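Local coordinates for protein glucose-1-phosphate thymidylyltransferase (Bacillus anthracis, PDB 4ECM) that catalyses the transfer of a thymidylyl group to glucose 1-phosphate, giving dTDP-glucose and pyrophosphate, an early step in dTDP-L-rhamnose biosynthesis, at residues G27-G32 / H60-L65; V127-D132 / T193-Y198; F166-I171 / P186-A191. One frame throughout, in Å; residues are numbered along the deposited sequence.

Contact 1: residues G27-G32 / H60-L65. With DAU (2'deoxy-thymidine-5'-diphospho-alpha-D-glucose), chain B.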
loop_
_atom_site.group_PDB
_atom_site.type_symbol
_atom_site.label_atom_id
_atom_site.label_comp_id
_atom_site.label_asym_id
_atom_site.label_seq_id
_atom_site.Cartn_x
_atom_site.Cartn_y
_atom_site.Cartn_z
ATOM N N GLY A 27 16.165 -20.945 -8.627
ATOM C CA GLY A 27 15.142 -21.140 -7.604
ATOM C C GLY A 27 13.829 -20.440 -7.973
ATOM O O GLY A 27 13.835 -19.356 -8.559
ATOM N N ILE A 28 12.708 -21.068 -7.629
ATOM C CA ILE A 28 11.381 -20.530 -7.891
ATOM C C ILE A 28 10.509 -20.695 -6.653
ATOM O O ILE A 28 10.403 -21.788 -6.117
ATOM C CB ILE A 28 10.719 -21.256 -9.067
ATOM C CG1 ILE A 28 11.562 -21.066 -10.348
ATOM C CG2 ILE A 28 9.299 -20.750 -9.278
ATOM C CD1 ILE A 28 11.123 -21.918 -11.520
ATOM N N ILE A 29 9.925 -19.601 -6.167
ATOM C CA ILE A 29 9.002 -19.678 -5.033
ATOM C C ILE A 29 7.647 -19.226 -5.559
ATOM O O ILE A 29 7.512 -18.106 -6.057
ATOM C CB ILE A 29 9.394 -18.785 -3.835
ATOM C CG1 ILE A 29 10.800 -19.101 -3.343
ATOM C CG2 ILE A 29 8.387 -18.984 -2.670
ATOM C CD1 ILE A 29 11.282 -18.189 -2.218
ATOM N N LEU A 30 6.660 -20.106 -5.473
ATOM C CA LEU A 30 5.315 -19.817 -5.944
ATOM C C LEU A 30 4.533 -19.316 -4.750
ATOM O O LEU A 30 4.232 -20.077 -3.823
ATOM C CB LEU A 30 4.681 -21.064 -6.583
ATOM C CG LEU A 30 5.452 -21.600 -7.796
ATOM C CD1 LEU A 30 4.693 -22.750 -8.453
ATOM C CD2 LEU A 30 5.740 -20.480 -8.840
ATOM N N ALA A 31 4.217 -18.025 -4.764
ATOM C CA ALA A 31 3.559 -17.397 -3.633
ATOM C C ALA A 31 2.251 -16.729 -4.006
ATOM O O ALA A 31 1.849 -15.758 -3.377
ATOM C CB ALA A 31 4.517 -16.390 -2.971
ATOM N N GLY A 32 1.566 -17.279 -5.006
ATOM C CA GLY A 32 0.285 -16.742 -5.461
ATOM C C GLY A 32 -0.894 -17.334 -4.713
ATOM O O GLY A 32 -0.801 -17.655 -3.529
ATOM N N HIS A 60 11.144 -18.754 4.910
ATOM C CA HIS A 60 11.588 -20.142 5.036
ATOM C C HIS A 60 12.038 -20.700 3.685
ATOM O O HIS A 60 13.085 -21.322 3.603
ATOM C CB HIS A 60 10.505 -21.027 5.670
ATOM C CG HIS A 60 10.184 -20.656 7.083
ATOM N ND1 HIS A 60 10.730 -21.309 8.166
ATOM C CD2 HIS A 60 9.420 -19.657 7.592
ATOM C CE1 HIS A 60 10.291 -20.750 9.283
ATOM N NE2 HIS A 60 9.503 -19.737 8.963
ATOM N N ALA A 61 11.266 -20.427 2.638
ATOM C CA ALA A 61 11.580 -20.908 1.301
ATOM C C ALA A 61 12.857 -20.257 0.776
ATOM O O ALA A 61 13.714 -20.920 0.158
ATOM C CB ALA A 61 10.411 -20.653 0.371
ATOM N N VAL A 62 12.999 -18.964 1.044
ATOM C CA VAL A 62 14.190 -18.221 0.637
ATOM C C VAL A 62 15.442 -18.836 1.305
ATOM O O VAL A 62 16.429 -19.120 0.639
ATOM C CB VAL A 62 14.064 -16.720 0.990
ATOM C CG1 VAL A 62 15.378 -15.977 0.722
ATOM C CG2 VAL A 62 12.874 -16.065 0.213
ATOM N N TYR A 63 15.367 -19.079 2.615
ATOM C CA TYR A 63 16.496 -19.631 3.346
ATOM C C TYR A 63 16.833 -21.048 2.840
ATOM O O TYR A 63 18.006 -21.389 2.737
ATOM C CB TYR A 63 16.204 -19.647 4.847
ATOM C CG TYR A 63 17.429 -19.911 5.728
ATOM C CD1 TYR A 63 18.281 -18.866 6.089
ATOM C CD2 TYR A 63 17.715 -21.185 6.213
ATOM C CE1 TYR A 63 19.388 -19.085 6.891
ATOM C CE2 TYR A 63 18.828 -21.420 7.016
ATOM C CZ TYR A 63 19.657 -20.363 7.352
ATOM O OH TYR A 63 20.758 -20.560 8.150
ATOM N N LYS A 64 15.813 -21.866 2.535
ATOM C CA LYS A 64 16.063 -23.209 2.012
ATOM C C LYS A 64 16.908 -23.158 0.743
ATOM O O LYS A 64 17.847 -23.933 0.580
ATOM C CB LYS A 64 14.762 -23.948 1.685
ATOM C CG LYS A 64 13.957 -24.410 2.858
ATOM C CD LYS A 64 14.679 -25.483 3.687
ATOM C CE LYS A 64 13.815 -25.871 4.873
ATOM N NZ LYS A 64 14.525 -26.677 5.862
ATOM N N LEU A 65 16.547 -22.259 -0.164
ATOM C CA LEU A 65 17.268 -22.111 -1.425
ATOM C C LEU A 65 18.663 -21.524 -1.186
ATOM O O LEU A 65 19.667 -22.027 -1.701
ATOM C CB LEU A 65 16.456 -21.264 -2.406
ATOM C CG LEU A 65 15.149 -21.900 -2.897
ATOM C CD1 LEU A 65 14.227 -20.872 -3.553
ATOM C CD2 LEU A 65 15.433 -23.092 -3.844
HETATM O O6 DAU B . 1.243 -28.879 -0.201
HETATM C C6 DAU B . 1.535 -29.981 -1.063
HETATM C C5 DAU B . 0.453 -30.099 -2.126
HETATM O O5 DAU B . 0.381 -28.847 -2.802
HETATM C C4 DAU B . 0.748 -31.235 -3.112
HETATM O O4 DAU B . 0.734 -32.495 -2.453
HETATM C C3 DAU B . -0.257 -31.277 -4.261
HETATM O O3 DAU B . 0.160 -32.286 -5.206
HETATM C C2 DAU B . -0.299 -29.891 -4.914
HETATM O O2 DAU B . -1.309 -29.834 -5.939
HETATM C C1 DAU B . -0.561 -28.803 -3.881
HETATM O O1 DAU B . -1.883 -28.953 -3.375
HETATM P P2 DAU B . -2.660 -27.704 -2.708
HETATM O O3P DAU B . -2.141 -27.434 -1.316
HETATM O O4P DAU B . -4.125 -27.931 -2.953
HETATM O OPP DAU B . -2.152 -26.466 -3.617
HETATM P P DAU B . -2.625 -24.954 -3.345
HETATM O O1P DAU B . -2.852 -24.765 -1.864
HETATM O O2P DAU B . -3.694 -24.625 -4.322
HETATM O "O5'" DAU B . -1.304 -24.106 -3.719
HETATM C "C5'" DAU B . -0.177 -24.172 -2.870
HETATM C "C4'" DAU B . 0.831 -23.042 -3.078
HETATM O "O4'" DAU B . 1.078 -22.726 -4.447
HETATM C "C3'" DAU B . 0.444 -21.762 -2.370
HETATM O "O3'" DAU B . 1.568 -21.424 -1.553
HETATM C "C2'" DAU B . 0.239 -20.733 -3.455
HETATM C "C1'" DAU B . 0.905 -21.343 -4.680
HETATM N N11 DAU B . 0.123 -21.307 -5.927
HETATM C C61 DAU B . -1.151 -21.932 -5.936
HETATM C C51 DAU B . -2.065 -21.655 -6.932
HETATM C C5A DAU B . -3.377 -22.410 -6.989
HETATM C C21 DAU B . 0.348 -20.247 -6.825
HETATM O O21 DAU B . 1.525 -19.605 -6.767
HETATM N N31 DAU B . -0.525 -19.951 -7.819
HETATM C C41 DAU B . -1.717 -20.596 -7.913
HETATM O O41 DAU B . -2.585 -20.275 -8.898
#
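Ile29 meets the helix through a first torsion of -56°, which sets CG1 beside its own backbone N, and an extended second torsion, which carries CD1 out to Ala61 and Val62. On the helix, Leu65 also has CG beside its backbone N (chi1 -67°), and from there its CD1 reaches Ile29 CG1 and Gly27 CA. The end of the isoleucine rests against two methyls, Ile29 CD1 lying 3.7 Å from Ala61 CB and 3.6 Å from Val62 CG2, with the valine crossing it at about a right angle. Leu65 slides past Ile29 in the opposite direction, its CD1 3.9 Å from Ile29 CG1. Gly27 has no side chain, so the same leucine methyl can rest directly on its backbone, Leu65 CD1 being 4.2 Å from Gly27 CA, while the small Ala61 lets the branched Ile29 come close to the helix. The contact is wholly apolar and buried.

In the loop that follows the strand, Gly32 N donates a 2.9 Å hydrogen bond to O21 of the thymine in dTDP-glucose; with no side chain, Gly32 lets O21 lie close to its backbone. Gly32 also belongs to the pyrophosphate pocket.

This is the strand-to-helix packing of a Rossmann-like nucleotidyltransferase core: the axes of helix segment 60-65 and strand segment 27-30 approach to 9.4 Å and run nearly antiparallel (167°). Strand 25-30 is hydrogen-bonded between strands 72-77 and 125-130, and Ile28 and Leu30 turn from this helix toward helix 110-115.

Contact 2: residues V127-D132 / T193-Y198. With DAU (2'deoxy-thymidine-5'-diphospho-alpha-D-glucose), chain B.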
loop_
_atom_site.group_PDB
_atom_site.type_symbol
_atom_site.label_atom_id
_atom_site.label_comp_id
_atom_site.label_asym_id
_atom_site.label_seq_id
_atom_site.Cartn_x
_atom_site.Cartn_y
_atom_site.Cartn_z
ATOM N N VAL A 127 14.685 -25.547 -8.833
ATOM C CA VAL A 127 14.030 -26.067 -7.651
ATOM C C VAL A 127 12.818 -25.164 -7.425
ATOM O O VAL A 127 12.946 -23.933 -7.337
ATOM C CB VAL A 127 14.917 -26.087 -6.395
ATOM C CG1 VAL A 127 14.081 -26.529 -5.175
ATOM C CG2 VAL A 127 16.119 -27.028 -6.598
ATOM N N VAL A 128 11.641 -25.774 -7.381
ATOM C CA VAL A 128 10.407 -25.049 -7.175
ATOM C C VAL A 128 9.891 -25.351 -5.774
ATOM O O VAL A 128 9.750 -26.509 -5.412
ATOM C CB VAL A 128 9.340 -25.497 -8.178
ATOM C CG1 VAL A 128 8.025 -24.778 -7.898
ATOM C CG2 VAL A 128 9.823 -25.276 -9.631
ATOM N N ILE A 129 9.636 -24.314 -4.977
ATOM C CA ILE A 129 9.070 -24.492 -3.653
ATOM C C ILE A 129 7.731 -23.770 -3.523
ATOM O O ILE A 129 7.648 -22.540 -3.697
ATOM C CB ILE A 129 10.005 -23.964 -2.540
ATOM C CG1 ILE A 129 11.383 -24.636 -2.637
ATOM C CG2 ILE A 129 9.386 -24.214 -1.152
ATOM C CD1 ILE A 129 12.309 -24.340 -1.459
ATOM N N LEU A 130 6.671 -24.517 -3.215
ATOM C CA LEU A 130 5.384 -23.880 -2.967
ATOM C C LEU A 130 5.593 -23.103 -1.650
ATOM O O LEU A 130 6.089 -23.642 -0.657
ATOM C CB LEU A 130 4.250 -24.900 -2.867
ATOM C CG LEU A 130 4.105 -25.835 -4.072
ATOM C CD1 LEU A 130 2.905 -26.761 -3.928
ATOM C CD2 LEU A 130 4.005 -25.010 -5.362
ATOM N N GLY A 131 5.254 -21.825 -1.672
ATOM C CA GLY A 131 5.469 -20.938 -0.536
ATOM C C GLY A 131 4.924 -21.367 0.797
ATOM O O GLY A 131 5.469 -20.985 1.834
ATOM N N ASP A 132 3.853 -22.155 0.795
ATOM C CA ASP A 132 3.239 -22.582 2.061
ATOM C C ASP A 132 3.738 -23.937 2.565
ATOM O O ASP A 132 3.145 -24.487 3.476
ATOM C CB ASP A 132 1.694 -22.552 1.966
ATOM C CG ASP A 132 1.115 -23.644 1.046
ATOM O OD1 ASP A 132 1.891 -24.404 0.446
ATOM O OD2 ASP A 132 -0.133 -23.728 0.933
ATOM N N THR A 193 5.190 -33.840 -1.818
ATOM C CA THR A 193 5.306 -32.498 -1.278
ATOM C C THR A 193 5.481 -31.458 -2.359
ATOM O O THR A 193 5.777 -31.786 -3.505
ATOM C CB THR A 193 6.507 -32.363 -0.350
ATOM O OG1 THR A 193 7.708 -32.527 -1.110
ATOM C CG2 THR A 193 6.442 -33.392 0.763
ATOM N N GLY A 194 5.331 -30.192 -1.952
ATOM C CA GLY A 194 5.464 -29.054 -2.838
ATOM C C GLY A 194 6.889 -28.555 -3.038
ATOM O O GLY A 194 7.128 -27.339 -3.044
ATOM N N ILE A 195 7.831 -29.485 -3.182
ATOM C CA ILE A 195 9.220 -29.157 -3.465
ATOM C C ILE A 195 9.551 -29.993 -4.672
ATOM O O ILE A 195 9.608 -31.217 -4.574
ATOM C CB ILE A 195 10.197 -29.508 -2.337
ATOM C CG1 ILE A 195 9.810 -28.834 -1.014
ATOM C CG2 ILE A 195 11.622 -29.064 -2.732
ATOM C CD1 ILE A 195 8.621 -29.427 -0.324
ATOM N N TYR A 196 9.729 -29.335 -5.812
ATOM C CA TYR A 196 9.946 -30.011 -7.080
ATOM C C TYR A 196 11.285 -29.630 -7.716
ATOM O O TYR A 196 11.691 -28.463 -7.697
ATOM C CB TYR A 196 8.815 -29.629 -8.048
ATOM C CG TYR A 196 7.438 -29.781 -7.449
ATOM C CD1 TYR A 196 6.870 -31.033 -7.268
ATOM C CD2 TYR A 196 6.703 -28.676 -7.064
ATOM C CE1 TYR A 196 5.613 -31.173 -6.705
ATOM C CE2 TYR A 196 5.439 -28.811 -6.508
ATOM C CZ TYR A 196 4.903 -30.054 -6.331
ATOM O OH TYR A 196 3.654 -30.179 -5.766
ATOM N N LEU A 197 11.973 -30.621 -8.273
ATOM C CA LEU A 197 13.218 -30.365 -8.960
ATOM C C LEU A 197 12.985 -30.762 -10.407
ATOM O O LEU A 197 12.635 -31.917 -10.678
ATOM C CB LEU A 197 14.397 -31.107 -8.324
ATOM C CG LEU A 197 14.680 -30.782 -6.840
ATOM C CD1 LEU A 197 13.774 -31.605 -5.909
ATOM C CD2 LEU A 197 16.111 -31.032 -6.468
ATOM N N TYR A 198 13.143 -29.794 -11.322
ATOM C CA TYR A 198 12.886 -30.004 -12.768
ATOM C C TYR A 198 14.008 -29.545 -13.700
ATOM O O TYR A 198 14.795 -28.654 -13.358
ATOM C CB TYR A 198 11.649 -29.222 -13.226
ATOM C CG TYR A 198 10.331 -29.589 -12.588
ATOM C CD1 TYR A 198 9.847 -30.886 -12.653
ATOM C CD2 TYR A 198 9.532 -28.623 -11.998
ATOM C CE1 TYR A 198 8.633 -31.235 -12.093
ATOM C CE2 TYR A 198 8.285 -28.959 -11.434
ATOM C CZ TYR A 198 7.850 -30.273 -11.485
ATOM O OH TYR A 198 6.638 -30.643 -10.941
HETATM O O6 DAU B . 1.243 -28.879 -0.201
HETATM C C6 DAU B . 1.535 -29.981 -1.063
HETATM C C5 DAU B . 0.453 -30.099 -2.126
HETATM O O5 DAU B . 0.381 -28.847 -2.802
HETATM C C4 DAU B . 0.748 -31.235 -3.112
HETATM O O4 DAU B . 0.734 -32.495 -2.453
HETATM C C3 DAU B . -0.257 -31.277 -4.261
HETATM O O3 DAU B . 0.160 -32.286 -5.206
HETATM C C2 DAU B . -0.299 -29.891 -4.914
HETATM O O2 DAU B . -1.309 -29.834 -5.939
HETATM C C1 DAU B . -0.561 -28.803 -3.881
HETATM O O1 DAU B . -1.883 -28.953 -3.375
HETATM P P2 DAU B . -2.660 -27.704 -2.708
HETATM O O3P DAU B . -2.141 -27.434 -1.316
HETATM O O4P DAU B . -4.125 -27.931 -2.953
HETATM O OPP DAU B . -2.152 -26.466 -3.617
HETATM P P DAU B . -2.625 -24.954 -3.345
HETATM O O1P DAU B . -2.852 -24.765 -1.864
HETATM O O2P DAU B . -3.694 -24.625 -4.322
HETATM O "O5'" DAU B . -1.304 -24.106 -3.719
HETATM C "C5'" DAU B . -0.177 -24.172 -2.870
HETATM C "C4'" DAU B . 0.831 -23.042 -3.078
HETATM O "O4'" DAU B . 1.078 -22.726 -4.447
HETATM C "C3'" DAU B . 0.444 -21.762 -2.370
HETATM O "O3'" DAU B . 1.568 -21.424 -1.553
HETATM C "C2'" DAU B . 0.239 -20.733 -3.455
HETATM C "C1'" DAU B . 0.905 -21.343 -4.680
HETATM N N11 DAU B . 0.123 -21.307 -5.927
HETATM C C61 DAU B . -1.151 -21.932 -5.936
HETATM C C51 DAU B . -2.065 -21.655 -6.932
HETATM C C5A DAU B . -3.377 -22.410 -6.989
HETATM C C21 DAU B . 0.348 -20.247 -6.825
HETATM O O21 DAU B . 1.525 -19.605 -6.767
HETATM N N31 DAU B . -0.525 -19.951 -7.819
HETATM C C41 DAU B . -1.717 -20.596 -7.913
HETATM O O41 DAU B . -2.585 -20.275 -8.898
#
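Tyr196 O accepts the shortest hydrogen bond of this strand pair, from Val128 N at 2.7 Å, and the same oxygen receives a CA-H...O contact from Val127 CA at 3.3 Å. Two further bonds complete the ladder: Tyr196 N returns to Val128 O at 2.9 Å, and Leu130 N donates to Gly194 O at 2.9 Å. Val128 and Tyr196 therefore form a hydrogen-bonded antiparallel pair, flanked by the non-hydrogen-bonded pairs Val127-Leu197 and Ile129-Ile195.

Strand 190-198 is here the antiparallel neighbour of strand 125-130 within the mixed central sheet of the nucleotidyltransferase fold, whose other strands next to 125-130 and 25-30 run parallel. The beta-branched Val127, Val128, Ile129 and Ile195 suit this extended backbone. On the face of Val127 and Ile129, Val127 CG2 lies alongside Leu197 CD2 at 4.0 Å, and helix 57-67 packs on Val127 and Ile129. On the other face Val128 points its two methyls at different tyrosines: CG1 lies near Tyr196, whereas Val128 CG2, set beside the backbone N, comes within 4.1 Å of Tyr198 CD2. The hydroxyl of Tyr198 is hydrogen-bonded to Asn223 on helix 219-228.

At the end nearest the nucleotide sugar the chain turns at Gly194, and Leu130 folds over the glycine, Leu130 CD1 lying 3.6 Å from Gly194 CA; the absence of a side chain at Gly194 allows this close approach. The same Leu130 CD1 lies 3.5 Å from the glucose ring oxygen O5 of dTDP-glucose. Beyond it Asp132 N makes a weak hydrogen bond to O3' of the deoxyribose, and Asp132 OD2 forms a salt bridge with Lys47, a residue of the pyrophosphate pocket.

Contact 3: residues F166-I171 / P186-A191. With DAU (2'deoxy-thymidine-5'-diphospho-alpha-D-glucose), chain B.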
loop_
_atom_site.group_PDB
_atom_site.type_symbol
_atom_site.label_atom_id
_atom_site.label_comp_id
_atom_site.label_asym_id
_atom_site.label_seq_id
_atom_site.Cartn_x
_atom_site.Cartn_y
_atom_site.Cartn_z
ATOM N N PHE A 166 -3.544 -34.409 -0.501
ATOM C CA PHE A 166 -2.381 -34.104 -1.312
ATOM C C PHE A 166 -2.270 -34.932 -2.568
ATOM O O PHE A 166 -3.125 -35.765 -2.864
ATOM C CB PHE A 166 -1.115 -34.369 -0.458
ATOM C CG PHE A 166 -1.136 -33.698 0.897
ATOM C CD1 PHE A 166 -0.935 -32.338 1.019
ATOM C CD2 PHE A 166 -1.351 -34.431 2.043
ATOM C CE1 PHE A 166 -0.967 -31.716 2.264
ATOM C CE2 PHE A 166 -1.390 -33.819 3.288
ATOM C CZ PHE A 166 -1.194 -32.451 3.398
ATOM N N GLY A 167 -1.210 -34.677 -3.315
ATOM C CA GLY A 167 -0.845 -35.518 -4.439
ATOM C C GLY A 167 -0.289 -36.761 -3.745
ATOM O O GLY A 167 0.446 -36.642 -2.754
ATOM N N VAL A 168 -0.661 -37.936 -4.227
ATOM C CA VAL A 168 -0.275 -39.202 -3.583
ATOM C C VAL A 168 0.463 -40.126 -4.536
ATOM O O VAL A 168 -0.004 -40.394 -5.633
ATOM C CB VAL A 168 -1.517 -39.939 -3.056
ATOM C CG1 VAL A 168 -1.158 -41.332 -2.559
ATOM C CG2 VAL A 168 -2.196 -39.118 -1.947
ATOM N N ALA A 169 1.624 -40.605 -4.108
ATOM C CA ALA A 169 2.441 -41.484 -4.935
ATOM C C ALA A 169 2.119 -42.935 -4.646
ATOM O O ALA A 169 2.132 -43.373 -3.492
ATOM C CB ALA A 169 3.931 -41.224 -4.690
ATOM N N ASN A 170 1.827 -43.667 -5.712
ATOM C CA ASN A 170 1.558 -45.090 -5.640
ATOM C C ASN A 170 2.900 -45.752 -5.852
ATOM O O ASN A 170 3.417 -45.783 -6.975
ATOM C CB ASN A 170 0.563 -45.495 -6.735
ATOM C CG ASN A 170 0.286 -47.009 -6.771
ATOM O OD1 ASN A 170 0.745 -47.763 -5.912
ATOM N ND2 ASN A 170 -0.469 -47.446 -7.781
ATOM N N ILE A 171 3.489 -46.240 -4.766
ATOM C CA ILE A 171 4.801 -46.875 -4.819
ATOM C C ILE A 171 4.726 -48.393 -4.715
ATOM O O ILE A 171 4.146 -48.930 -3.783
ATOM C CB ILE A 171 5.704 -46.369 -3.687
ATOM C CG1 ILE A 171 5.923 -44.858 -3.828
ATOM C CG2 ILE A 171 7.061 -47.108 -3.705
ATOM C CD1 ILE A 171 6.833 -44.307 -2.793
ATOM N N PRO A 186 -7.012 -43.017 -1.425
ATOM C CA PRO A 186 -5.560 -43.024 -1.643
ATOM C C PRO A 186 -4.959 -44.414 -1.748
ATOM O O PRO A 186 -5.330 -45.292 -0.992
ATOM C CB PRO A 186 -4.998 -42.297 -0.406
ATOM C CG PRO A 186 -6.191 -41.620 0.260
ATOM C CD PRO A 186 -7.405 -42.375 -0.151
ATOM N N LYS A 187 -4.037 -44.608 -2.684
ATOM C CA LYS A 187 -3.354 -45.900 -2.828
ATOM C C LYS A 187 -2.313 -46.089 -1.720
ATOM O O LYS A 187 -1.914 -47.201 -1.433
ATOM C CB LYS A 187 -2.618 -45.966 -4.169
ATOM C CG LYS A 187 -3.505 -46.005 -5.422
ATOM C CD LYS A 187 -4.063 -47.402 -5.671
ATOM C CE LYS A 187 -4.896 -47.472 -6.960
ATOM N NZ LYS A 187 -6.139 -46.653 -6.865
ATOM N N SER A 188 -1.850 -44.990 -1.128
ATOM C CA SER A 188 -0.816 -45.049 -0.103
ATOM C C SER A 188 -0.922 -43.813 0.764
ATOM O O SER A 188 -1.819 -43.007 0.571
ATOM C CB SER A 188 0.564 -45.025 -0.771
ATOM O OG SER A 188 0.876 -43.703 -1.222
ATOM N N SER A 189 0.020 -43.652 1.694
ATOM C CA SER A 189 0.083 -42.446 2.516
ATOM C C SER A 189 1.303 -41.568 2.144
ATOM O O SER A 189 1.690 -40.670 2.904
ATOM C CB SER A 189 0.083 -42.800 4.005
ATOM O OG SER A 189 1.203 -43.572 4.333
ATOM N N TYR A 190 1.881 -41.816 0.969
ATOM C CA TYR A 190 3.015 -41.018 0.493
ATOM C C TYR A 190 2.567 -39.740 -0.205
ATOM O O TYR A 190 2.189 -39.778 -1.366
ATOM C CB TYR A 190 3.865 -41.802 -0.500
ATOM C CG TYR A 190 4.602 -42.997 0.072
ATOM C CD1 TYR A 190 5.697 -42.835 0.929
ATOM C CD2 TYR A 190 4.246 -44.290 -0.299
ATOM C CE1 TYR A 190 6.395 -43.961 1.438
ATOM C CE2 TYR A 190 4.929 -45.408 0.192
ATOM C CZ TYR A 190 5.996 -45.248 1.057
ATOM O OH TYR A 190 6.652 -46.392 1.509
ATOM N N ALA A 191 2.605 -38.613 0.501
ATOM C CA ALA A 191 2.251 -37.332 -0.086
ATOM C C ALA A 191 3.406 -36.803 -0.913
ATOM O O ALA A 191 4.558 -36.861 -0.480
ATOM C CB ALA A 191 1.896 -36.314 1.011
HETATM O O6 DAU B . 1.243 -28.879 -0.201
HETATM C C6 DAU B . 1.535 -29.981 -1.063
HETATM C C5 DAU B . 0.453 -30.099 -2.126
HETATM O O5 DAU B . 0.381 -28.847 -2.802
HETATM C C4 DAU B . 0.748 -31.235 -3.112
HETATM O O4 DAU B . 0.734 -32.495 -2.453
HETATM C C3 DAU B . -0.257 -31.277 -4.261
HETATM O O3 DAU B . 0.160 -32.286 -5.206
HETATM C C2 DAU B . -0.299 -29.891 -4.914
HETATM O O2 DAU B . -1.309 -29.834 -5.939
HETATM C C1 DAU B . -0.561 -28.803 -3.881
HETATM O O1 DAU B . -1.883 -28.953 -3.375
HETATM P P2 DAU B . -2.660 -27.704 -2.708
HETATM O O3P DAU B . -2.141 -27.434 -1.316
HETATM O O4P DAU B . -4.125 -27.931 -2.953
HETATM O OPP DAU B . -2.152 -26.466 -3.617
HETATM P P DAU B . -2.625 -24.954 -3.345
HETATM O O1P DAU B . -2.852 -24.765 -1.864
HETATM O O2P DAU B . -3.694 -24.625 -4.322
HETATM O "O5'" DAU B . -1.304 -24.106 -3.719
HETATM C "C5'" DAU B . -0.177 -24.172 -2.870
HETATM C "C4'" DAU B . 0.831 -23.042 -3.078
HETATM O "O4'" DAU B . 1.078 -22.726 -4.447
HETATM C "C3'" DAU B . 0.444 -21.762 -2.370
HETATM O "O3'" DAU B . 1.568 -21.424 -1.553
HETATM C "C2'" DAU B . 0.239 -20.733 -3.455
HETATM C "C1'" DAU B . 0.905 -21.343 -4.680
HETATM N N11 DAU B . 0.123 -21.307 -5.927
HETATM C C61 DAU B . -1.151 -21.932 -5.936
HETATM C C51 DAU B . -2.065 -21.655 -6.932
HETATM C C5A DAU B . -3.377 -22.410 -6.989
HETATM C C21 DAU B . 0.348 -20.247 -6.825
HETATM O O21 DAU B . 1.525 -19.605 -6.767
HETATM N N31 DAU B . -0.525 -19.951 -7.819
HETATM C C41 DAU B . -1.717 -20.596 -7.913
HETATM O O41 DAU B . -2.585 -20.275 -8.898
HETATM O O HOH W 1 0.368 -47.961 -3.199
#
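Tyr190 reaches across to strand 167-172 from its CB onward: CB is 3.8 Å from Ala169 O, CG and CD2 come under the end of Ile171, CE2 also lies close to Ile171 CD1, and CZ, farther along the ring, still touches it. The nearest ring atom is Tyr190 CD2, 3.6 Å from Ile171 CD1. That methyl sits over one face of the ring, 3.7 Å from the ring centroid and 15° off the normal, a CH-pi contact. The extended second torsion of Ile171 (-178°) stretches CD1 over the ring, and the two side chains cross at about a right angle. A flat aromatic suits this place, giving a broad surface to a methyl on one side and an edge to the Ala169 carbonyl.

The strands begin to pair antiparallel at the start of strand 190-198. Ala169 N donates to Tyr190 O at 2.9 Å, Val168 with Ala191 makes a non-hydrogen-bonded pair, and Gly167 goes on to pair with Val192. Just before the strand begins, Ser188 forms an ST turn, its OG accepting from Tyr190 N at 3.1 Å while donating to Ala169 O at 2.6 Å. The serine hydroxyl thus ties the turn to the opposite strand, with the donor tilted from the carbonyl plane. It is also packed against Val168 CG1. At the outer end Asn170 lies across the aliphatic part of Lys187, and a water bridges Asn170 OD1 to Lys187 O.

Toward the pocket, Phe166 CB touches the small Ala191 CB at 3.9 Å, and the Phe166 ring meets Trp241 edge-to-face. Gly167 N donates to O4 of the glucose at 3.0 Å, nearly straight at 169°, and with no side chain on Gly167, O3 of the glucose can lie close to it.

In the fold
Contacts 1 and 2 lie side by side in the central mixed sheet, their centres 8 Å apart, because strands 25-30 and 125-130 are neighbours joined by backbone hydrogen bonds of Ile28. Contact 3 lies farther out, its centre about 17 Å from that of contact 2 and 24 Å from that of contact 1. Contacts 2 and 3 share strand 190-198. Along the chain contact 1 closes first; contact 2 then spans 127 to 198 and encloses contact 3. All three touch dTDP-glucose: contact 1 at the thymine, contact 2 at the deoxyribose and glucose, contact 3 at the glucose. Strand ends of one sheet, with the loops and turns adjoining them, thus meet successive parts of the nucleotide sugar.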